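Local coordinates for protein UDP-L-Rhamnose Synthase (Acanthamoeba polyphaga mimivirus, PDB 7JID) that probably makes UDP-L-rhamnose by reducing a UDP-linked keto-deoxy sugar, and holds NADP and a UDP-linked 6-deoxy sugar in side-by-side pockets of a Rossmann-type chain, at residues Pro165-Gln170 against Ile194-Ile199; Pro189-Ile194 against Asn215-Gly220; Asp233-Asn238 against Glu283-Met288. All blocks are in the same frame, centred on the assembly; numbering follows the deposited sequence. Where two conformers were deposited one is given.

Contacts 1 and 2 form one continuous cluster beside the ligand pockets: their centres lie about 11 Å apart, they share Ile-194, and they are joined by the backbone bond between Ile-166 N and Thr-193 O (2.9 Å). Contact 1 comes nearest to the cofactor and sugar nucleotide, with the side chain of Pro-165 about 4 Å from the UDP-sugar and about 5 Å from NADP; in contact 2 the side chain of Asn-190 stands about 5 Å from the UDP-sugar. Contact 3 is peripheral, its centre about 15 Å from contact 1 and 20 Å from contact 2, yet helix 277-287 ties it in: Val-284 packs on both Ile-168 and Ile-194.

Contact 1. Residues Pro165-Gln170 against Ile194-Ile199; sequences PITIEQ and ILDQMI
Ile-166 and Ile-194 form a single parallel beta bridge, an isolated step of sheet-like pairing where the loop after strand 157-162 of the Rossmann-type sheet meets the start of helix 195-207. Leu-195 N donates to Ile-166 O at 2.9 Å, nearly straight at the hydrogen (161°), with the donor close to the extension of the Ile-166 carbonyl. The second bond of the bridge runs from Ile-166 N to Thr-193 O, which makes the pair parallel.

Next to this backbone pair, Leu-195 turns its isobutyl group onto the loop: CD1 meets Pro-165 CB at 3.7 Å, and CB lies 4.0 Å from Thr-167 CG2. Asp-196, one residue on, grips the loop through its carboxylate. Its OD2 takes the N-H of Ile-168 at 2.9 Å on the syn side, although the donor stands 33° out of the carboxylate plane. OD1 accepts a hydrogen bond from a water that in turn accepts from Glu-169 N, so two successive amides of the loop are served by one carboxylate, one directly and one through solvent. The side chain of Ile-168 closes over the acid, with CD1 3.6 Å from Asp-196 CG. Because Asp-196 sits in the first turn of its helix, its negative charge would be favoured there by the helix dipole.

Further out, Met-18 of helix 14-25 lies against both Thr-167 and Leu-195, while Ile-281 and Val-284 cover Ile-166. Pro-165 itself touches the bound UDP-sugar, which makes this junction part of the pocket wall. Thr-167 is positioned by two polar links: Ser-174 OG bonds its backbone N, and its hydroxyl, held between backbone N and carbonyl carbon (chi1 55°), sends OG1 to Glu-169 O at 2.7 Å in the carbonyl plane.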
# COMPACT_ATOMS: atom_id res chain seq x y z
N PRO A 165 -13.80 18.28 -3.51
CA PRO A 165 -14.67 18.49 -4.65
C PRO A 165 -16.02 19.13 -4.31
O PRO A 165 -16.60 18.83 -3.25
CB PRO A 165 -14.93 17.09 -5.22
CG PRO A 165 -14.48 16.14 -4.15
CD PRO A 165 -13.40 16.87 -3.35
N ILE A 166 -16.46 20.06 -5.17
CA ILE A 166 -17.69 20.89 -5.02
C ILE A 166 -18.61 20.65 -6.22
O ILE A 166 -18.10 20.52 -7.32
CB ILE A 166 -17.30 22.36 -4.93
CG1 ILE A 166 -16.54 22.69 -3.64
CG2 ILE A 166 -18.51 23.28 -5.09
CD1 ILE A 166 -15.73 23.95 -3.74
N THR A 167 -19.90 20.49 -5.96
CA THR A 167 -20.92 20.53 -7.03
C THR A 167 -21.93 21.63 -6.72
O THR A 167 -22.11 21.96 -5.52
CB THR A 167 -21.60 19.17 -7.18
OG1 THR A 167 -22.12 18.77 -5.90
CG2 THR A 167 -20.66 18.14 -7.77
N ILE A 168 -22.55 22.16 -7.76
CA ILE A 168 -23.68 23.13 -7.65
C ILE A 168 -24.81 22.41 -6.91
O ILE A 168 -25.32 22.96 -5.93
CB ILE A 168 -24.12 23.61 -9.05
CG1 ILE A 168 -23.00 24.37 -9.77
CG2 ILE A 168 -25.41 24.40 -8.92
CD1 ILE A 168 -23.15 24.39 -11.29
N GLU A 169 -25.13 21.20 -7.33
CA GLU A 169 -26.16 20.40 -6.63
C GLU A 169 -25.64 20.06 -5.23
O GLU A 169 -24.54 19.56 -5.14
CB GLU A 169 -26.47 19.12 -7.42
CG GLU A 169 -27.74 18.44 -6.93
CD GLU A 169 -28.08 17.12 -7.61
OE1 GLU A 169 -27.49 16.81 -8.65
OE2 GLU A 169 -28.93 16.41 -7.08
N GLN A 170 -26.46 20.22 -4.19
CA GLN A 170 -26.08 19.84 -2.80
C GLN A 170 -25.99 18.31 -2.72
O GLN A 170 -26.79 17.61 -3.39
CB GLN A 170 -27.10 20.43 -1.83
CG GLN A 170 -26.95 21.93 -1.68
CD GLN A 170 -25.82 22.19 -0.72
OE1 GLN A 170 -24.64 22.10 -1.07
NE2 GLN A 170 -26.16 22.38 0.54
N ILE A 194 -13.97 22.29 -8.60
CA ILE A 194 -15.40 22.43 -8.94
C ILE A 194 -15.74 21.40 -10.02
O ILE A 194 -15.27 21.54 -11.15
CB ILE A 194 -15.77 23.86 -9.36
CG1 ILE A 194 -15.45 24.84 -8.22
CG2 ILE A 194 -17.25 23.86 -9.72
CD1 ILE A 194 -15.61 26.25 -8.60
N LEU A 195 -16.44 20.34 -9.64
CA LEU A 195 -16.63 19.18 -10.54
C LEU A 195 -17.49 19.59 -11.74
O LEU A 195 -17.21 19.09 -12.82
CB LEU A 195 -17.26 18.01 -9.78
CG LEU A 195 -16.34 17.29 -8.81
CD1 LEU A 195 -17.11 16.22 -8.06
CD2 LEU A 195 -15.14 16.68 -9.51
N ASP A 196 -18.45 20.50 -11.57
CA ASP A 196 -19.28 20.93 -12.72
C ASP A 196 -18.38 21.51 -13.82
O ASP A 196 -18.64 21.27 -14.99
CB ASP A 196 -20.37 21.91 -12.29
CG ASP A 196 -21.22 21.36 -11.19
OD1 ASP A 196 -22.31 20.81 -11.50
OD2 ASP A 196 -20.83 21.47 -10.01
N GLN A 197 -17.33 22.22 -13.45
CA GLN A 197 -16.40 22.87 -14.38
C GLN A 197 -15.34 21.90 -14.88
O GLN A 197 -14.90 22.03 -16.06
CB GLN A 197 -15.79 24.10 -13.68
CG GLN A 197 -16.83 25.18 -13.50
CD GLN A 197 -16.40 26.27 -12.55
OE1 GLN A 197 -15.22 26.39 -12.26
NE2 GLN A 197 -17.38 27.04 -12.08
N MET A 198 -14.89 20.96 -14.05
CA MET A 198 -13.65 20.24 -14.39
C MET A 198 -13.95 18.81 -14.87
O MET A 198 -13.07 18.23 -15.46
CB MET A 198 -12.67 20.32 -13.22
CG MET A 198 -12.34 21.76 -12.88
SD MET A 198 -10.89 21.97 -11.80
CE MET A 198 -9.60 21.51 -12.96
N ILE A 199 -15.18 18.30 -14.68
CA ILE A 199 -15.50 16.94 -15.21
C ILE A 199 -15.36 16.99 -16.74
O ILE A 199 -14.70 16.12 -17.30
CB ILE A 199 -16.84 16.41 -14.70
CG1 ILE A 199 -16.67 15.83 -13.30
CG2 ILE A 199 -17.39 15.35 -15.66
CD1 ILE A 199 -17.95 15.44 -12.63
O HOH W 1 -24.23 19.90 -9.75

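Contact 2. Residues Pro189-Ile194 against Asn215-Gly220; sequences PNSMTI and NFTNPG
Asn-218 and Thr-217 press against residues Met-192 to Ile-194 at the tight end of this contact, where three direct hydrogen bonds fall within a few residues. Asn-218 N donates to Met-192 O at 2.9 Å, in a bond more bent at the hydrogen than the next. The amide side chain of the same asparagine then extends the pairing: OD1 accepts the N-H of Ile-194 at 2.9 Å, nearly straight at 165°, while its ND2 is shared between Pro-275 O and Gln-197 OE1. These partners fix which end of the amide is oxygen and which is nitrogen. Beyond the bond, Ile-194 CG1 lies 3.6 Å from OD1, the two side chains crossing at about a right angle.

The third bond comes from Thr-193, whose OG1 lies beside its own backbone N (chi1 -59°) and donates a hydrogen bond to Phe-216 O at 2.7 Å, tilted 22° from the carbonyl plane. Thr-217 CG2 packs against that hydroxyl. All this happens at the end of strand 212-215, the edge strand of the chain's parallel Rossmann-type sheet, with helix 195-207 lying between the two segments in the chain and leading into that strand; Phe-216 turns its ring onto Met-198, Val-201 and Met-205 of the helix.

Toward Ser-191 and Gly-220 the direct bonds give way to water. One water accepts from Met-192 N at 2.8 Å and also lies within bonding distance of the carbonyls of Asn-218 and Gly-220. A second bridges Ser-191 OG, Thr-217 OG1 and Asn-218 O, while Ser-191 OG has a protein partner too, the backbone N of Leu-262. Across this watery side, Ser-191 OG and Gly-220 O remain 3.7 Å apart.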
# COMPACT_ATOMS: atom_id res chain seq x y z
N PRO A 189 -7.09 28.66 3.56
CA PRO A 189 -7.04 28.72 2.09
C PRO A 189 -6.59 27.37 1.52
O PRO A 189 -5.59 26.81 1.96
CB PRO A 189 -6.06 29.86 1.79
CG PRO A 189 -6.11 30.71 3.04
CD PRO A 189 -6.26 29.71 4.16
N ASN A 190 -7.23 26.95 0.44
CA ASN A 190 -6.98 25.61 -0.13
C ASN A 190 -7.28 25.58 -1.62
O ASN A 190 -8.15 26.37 -2.09
CB ASN A 190 -7.92 24.61 0.52
CG ASN A 190 -7.31 23.93 1.71
OD1 ASN A 190 -6.49 23.03 1.55
ND2 ASN A 190 -7.75 24.35 2.92
N SER A 191 -6.59 24.70 -2.32
CA SER A 191 -6.90 24.30 -3.70
C SER A 191 -8.10 23.37 -3.66
O SER A 191 -8.04 22.33 -2.94
CB SER A 191 -5.75 23.69 -4.38
OG SER A 191 -4.72 24.64 -4.65
N MET A 192 -9.09 23.64 -4.49
CA MET A 192 -10.34 22.84 -4.54
C MET A 192 -10.75 22.63 -5.99
O MET A 192 -10.31 23.36 -6.82
CB MET A 192 -11.49 23.48 -3.76
CG MET A 192 -11.07 24.10 -2.46
SD MET A 192 -12.51 24.45 -1.43
CE MET A 192 -11.72 25.14 0.05
N THR A 193 -11.61 21.65 -6.21
CA THR A 193 -12.06 21.18 -7.54
C THR A 193 -13.56 21.41 -7.67
O THR A 193 -14.31 20.78 -6.94
CB THR A 193 -11.76 19.69 -7.72
OG1 THR A 193 -10.36 19.45 -7.59
CG2 THR A 193 -12.15 19.19 -9.09
N ILE A 194 -13.97 22.29 -8.60
CA ILE A 194 -15.40 22.43 -8.94
C ILE A 194 -15.74 21.40 -10.02
O ILE A 194 -15.27 21.54 -11.15
CB ILE A 194 -15.77 23.86 -9.36
CG1 ILE A 194 -15.45 24.84 -8.22
CG2 ILE A 194 -17.25 23.86 -9.72
CD1 ILE A 194 -15.61 26.25 -8.60
N ASN A 215 -2.21 17.91 -11.30
CA ASN A 215 -2.98 18.65 -10.27
C ASN A 215 -4.27 19.12 -10.94
O ASN A 215 -4.22 19.69 -12.03
CB ASN A 215 -2.12 19.78 -9.69
CG ASN A 215 -1.01 19.29 -8.82
OD1 ASN A 215 -1.06 18.20 -8.24
ND2 ASN A 215 0.08 20.07 -8.75
N PHE A 216 -5.40 18.85 -10.32
CA PHE A 216 -6.71 18.91 -10.98
C PHE A 216 -7.67 19.65 -10.06
O PHE A 216 -8.78 19.21 -9.81
CB PHE A 216 -7.17 17.52 -11.39
CG PHE A 216 -8.06 17.61 -12.59
CD1 PHE A 216 -7.52 17.88 -13.84
CD2 PHE A 216 -9.39 17.30 -12.48
CE1 PHE A 216 -8.37 17.90 -14.95
CE2 PHE A 216 -10.23 17.36 -13.58
CZ PHE A 216 -9.69 17.63 -14.82
N THR A 217 -7.21 20.82 -9.64
CA THR A 217 -8.01 21.82 -8.90
C THR A 217 -8.16 23.09 -9.75
O THR A 217 -7.30 23.36 -10.62
CB THR A 217 -7.36 22.13 -7.55
OG1 THR A 217 -5.99 22.43 -7.84
CG2 THR A 217 -7.45 20.97 -6.58
N ASN A 218 -9.18 23.90 -9.49
CA ASN A 218 -9.30 25.23 -10.13
C ASN A 218 -8.10 26.05 -9.69
O ASN A 218 -7.61 25.89 -8.56
CB ASN A 218 -10.58 25.97 -9.74
CG ASN A 218 -11.88 25.37 -10.24
OD1 ASN A 218 -12.30 24.29 -9.81
ND2 ASN A 218 -12.50 26.08 -11.17
N PRO A 219 -7.55 26.88 -10.58
CA PRO A 219 -6.41 27.71 -10.18
C PRO A 219 -6.69 28.54 -8.92
O PRO A 219 -7.81 29.07 -8.78
CB PRO A 219 -6.15 28.56 -11.41
CG PRO A 219 -6.56 27.66 -12.53
CD PRO A 219 -7.83 26.94 -12.03
N GLY A 220 -5.68 28.64 -8.06
CA GLY A 220 -5.73 29.53 -6.89
C GLY A 220 -6.35 28.89 -5.66
O GLY A 220 -6.58 27.67 -5.59
O HOH W 2 -5.30 25.18 -7.27
O HOH W 3 -8.67 25.94 -5.96

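Contact 3. Residues Asp233-Asn238 against Glu283-Met288; sequences DIHKPN and EVVSKM
Ile-234 and His-235 meet Val-285 in a small, partly buried contact between the C-terminal ends of two helices, 224-234 and 277-287, about 24 Å from the centre of the chain. The polar link comes from the imidazole: NE2 donates to Val-285 O at 2.7 Å, with an N-H...O angle of 147°. With CG opposite the carbonyl carbon and next to the backbone N (chi1 -66°), His-235 carries its imidazole across to the end of helix 277-287. The acceptor lies in the ring plane, so the ring edge addresses the carbonyl, although NE2 lies 32° off the plane of the carbonyl.

Val-285 O carries a second bond, from Met-288 N, and the two donors arrive from opposite faces of the carbonyl plane. The histidine thus supplies a side-chain donor to a carbonyl in the last turn of helix 277-287, just where helical backbone bonding runs out; His-235 is itself the first residue to leave helical geometry after helix 224-234. Apolar packing flanks the bond: Ile-234 CD1 touches Val-285 CG1 at 3.8 Å, and Ile-234 CG2 sits 3.6 Å above the centre of the imidazole. Phe-290 also meets the imidazole, at a steep angle. Ile-231 of helix 224-234 backs Val-285. Around the same helical turn, Ser-286 OG bonds back to Glu-283 O at 2.6 Å, and Lys-287 NZ makes a salt bridge to Glu-283 OE2 at 2.9 Å.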
# COMPACT_ATOMS: atom_id res chain seq x y z
N ASP A 233 -23.61 36.58 1.44
CA ASP A 233 -23.71 37.88 0.72
C ASP A 233 -24.55 37.75 -0.55
O ASP A 233 -25.09 38.80 -0.98
CB ASP A 233 -22.32 38.42 0.43
CG ASP A 233 -21.60 38.83 1.69
OD1 ASP A 233 -22.28 39.05 2.71
OD2 ASP A 233 -20.38 38.98 1.65
N ILE A 234 -24.68 36.57 -1.15
CA ILE A 234 -25.51 36.35 -2.36
C ILE A 234 -26.93 35.94 -1.95
O ILE A 234 -27.90 36.51 -2.52
CB ILE A 234 -24.84 35.38 -3.35
CG1 ILE A 234 -23.54 35.96 -3.90
CG2 ILE A 234 -25.78 35.03 -4.51
CD1 ILE A 234 -22.75 34.96 -4.67
N HIS A 235 -27.10 35.03 -0.99
CA HIS A 235 -28.41 34.39 -0.70
C HIS A 235 -28.92 34.57 0.73
O HIS A 235 -30.16 34.65 0.90
CB HIS A 235 -28.31 32.90 -0.96
CG HIS A 235 -28.10 32.54 -2.38
ND1 HIS A 235 -29.00 32.86 -3.38
CD2 HIS A 235 -27.07 31.90 -2.97
CE1 HIS A 235 -28.56 32.41 -4.53
NE2 HIS A 235 -27.37 31.79 -4.30
N LYS A 236 -28.05 34.48 1.72
CA LYS A 236 -28.44 34.22 3.14
C LYS A 236 -27.86 35.27 4.07
O LYS A 236 -26.88 35.05 4.78
CB LYS A 236 -28.00 32.81 3.55
CG LYS A 236 -28.71 31.68 2.83
CD LYS A 236 -28.32 30.34 3.38
CE LYS A 236 -29.03 29.20 2.70
NZ LYS A 236 -30.47 29.17 3.06
N PRO A 237 -28.46 36.48 4.13
CA PRO A 237 -27.90 37.56 4.93
C PRO A 237 -27.81 37.28 6.44
O PRO A 237 -26.97 37.84 7.08
CB PRO A 237 -28.88 38.74 4.68
CG PRO A 237 -30.15 38.09 4.18
CD PRO A 237 -29.73 36.83 3.47
N ASN A 238 -28.61 36.32 6.91
CA ASN A 238 -28.67 35.90 8.33
C ASN A 238 -27.50 34.95 8.64
O ASN A 238 -27.21 34.73 9.84
CB ASN A 238 -30.04 35.26 8.66
CG ASN A 238 -31.21 36.23 8.60
OD1 ASN A 238 -32.11 36.08 7.77
ND2 ASN A 238 -31.18 37.20 9.49
N GLU A 283 -19.71 31.68 -9.17
CA GLU A 283 -20.64 31.10 -10.18
C GLU A 283 -21.47 30.02 -9.49
O GLU A 283 -22.73 30.09 -9.56
CB GLU A 283 -19.91 30.66 -11.44
CG GLU A 283 -20.83 29.94 -12.43
CD GLU A 283 -20.24 29.57 -13.79
OE1 GLU A 283 -19.19 30.13 -14.17
OE2 GLU A 283 -20.83 28.71 -14.48
N VAL A 284 -20.83 29.05 -8.82
CA VAL A 284 -21.52 27.91 -8.15
C VAL A 284 -22.54 28.44 -7.16
O VAL A 284 -23.70 27.95 -7.18
CB VAL A 284 -20.49 26.97 -7.47
CG1 VAL A 284 -21.08 26.00 -6.45
CG2 VAL A 284 -19.73 26.21 -8.54
N VAL A 285 -22.14 29.31 -6.24
CA VAL A 285 -23.05 29.82 -5.18
C VAL A 285 -24.23 30.55 -5.83
O VAL A 285 -25.36 30.37 -5.32
CB VAL A 285 -22.30 30.72 -4.18
CG1 VAL A 285 -23.25 31.43 -3.23
CG2 VAL A 285 -21.29 29.88 -3.41
N SER A 286 -24.01 31.31 -6.90
CA SER A 286 -25.09 32.09 -7.57
C SER A 286 -26.19 31.15 -8.06
O SER A 286 -27.39 31.56 -8.02
CB SER A 286 -24.54 32.96 -8.67
OG SER A 286 -24.24 32.22 -9.85
N LYS A 287 -25.84 29.90 -8.40
CA LYS A 287 -26.74 28.91 -9.05
C LYS A 287 -27.33 27.93 -8.02
O LYS A 287 -28.23 27.16 -8.41
CB LYS A 287 -25.97 28.14 -10.12
CG LYS A 287 -25.52 29.00 -11.28
CD LYS A 287 -24.59 28.31 -12.24
CE LYS A 287 -24.28 29.16 -13.45
NZ LYS A 287 -23.71 28.34 -14.54
N MET A 288 -26.85 27.94 -6.79
CA MET A 288 -27.12 26.91 -5.75
C MET A 288 -28.54 27.07 -5.22
O MET A 288 -28.92 28.21 -4.95
CB MET A 288 -26.22 27.10 -4.53
CG MET A 288 -25.03 26.31 -4.59
SD MET A 288 -24.23 26.32 -2.99
CE MET A 288 -23.08 25.04 -3.44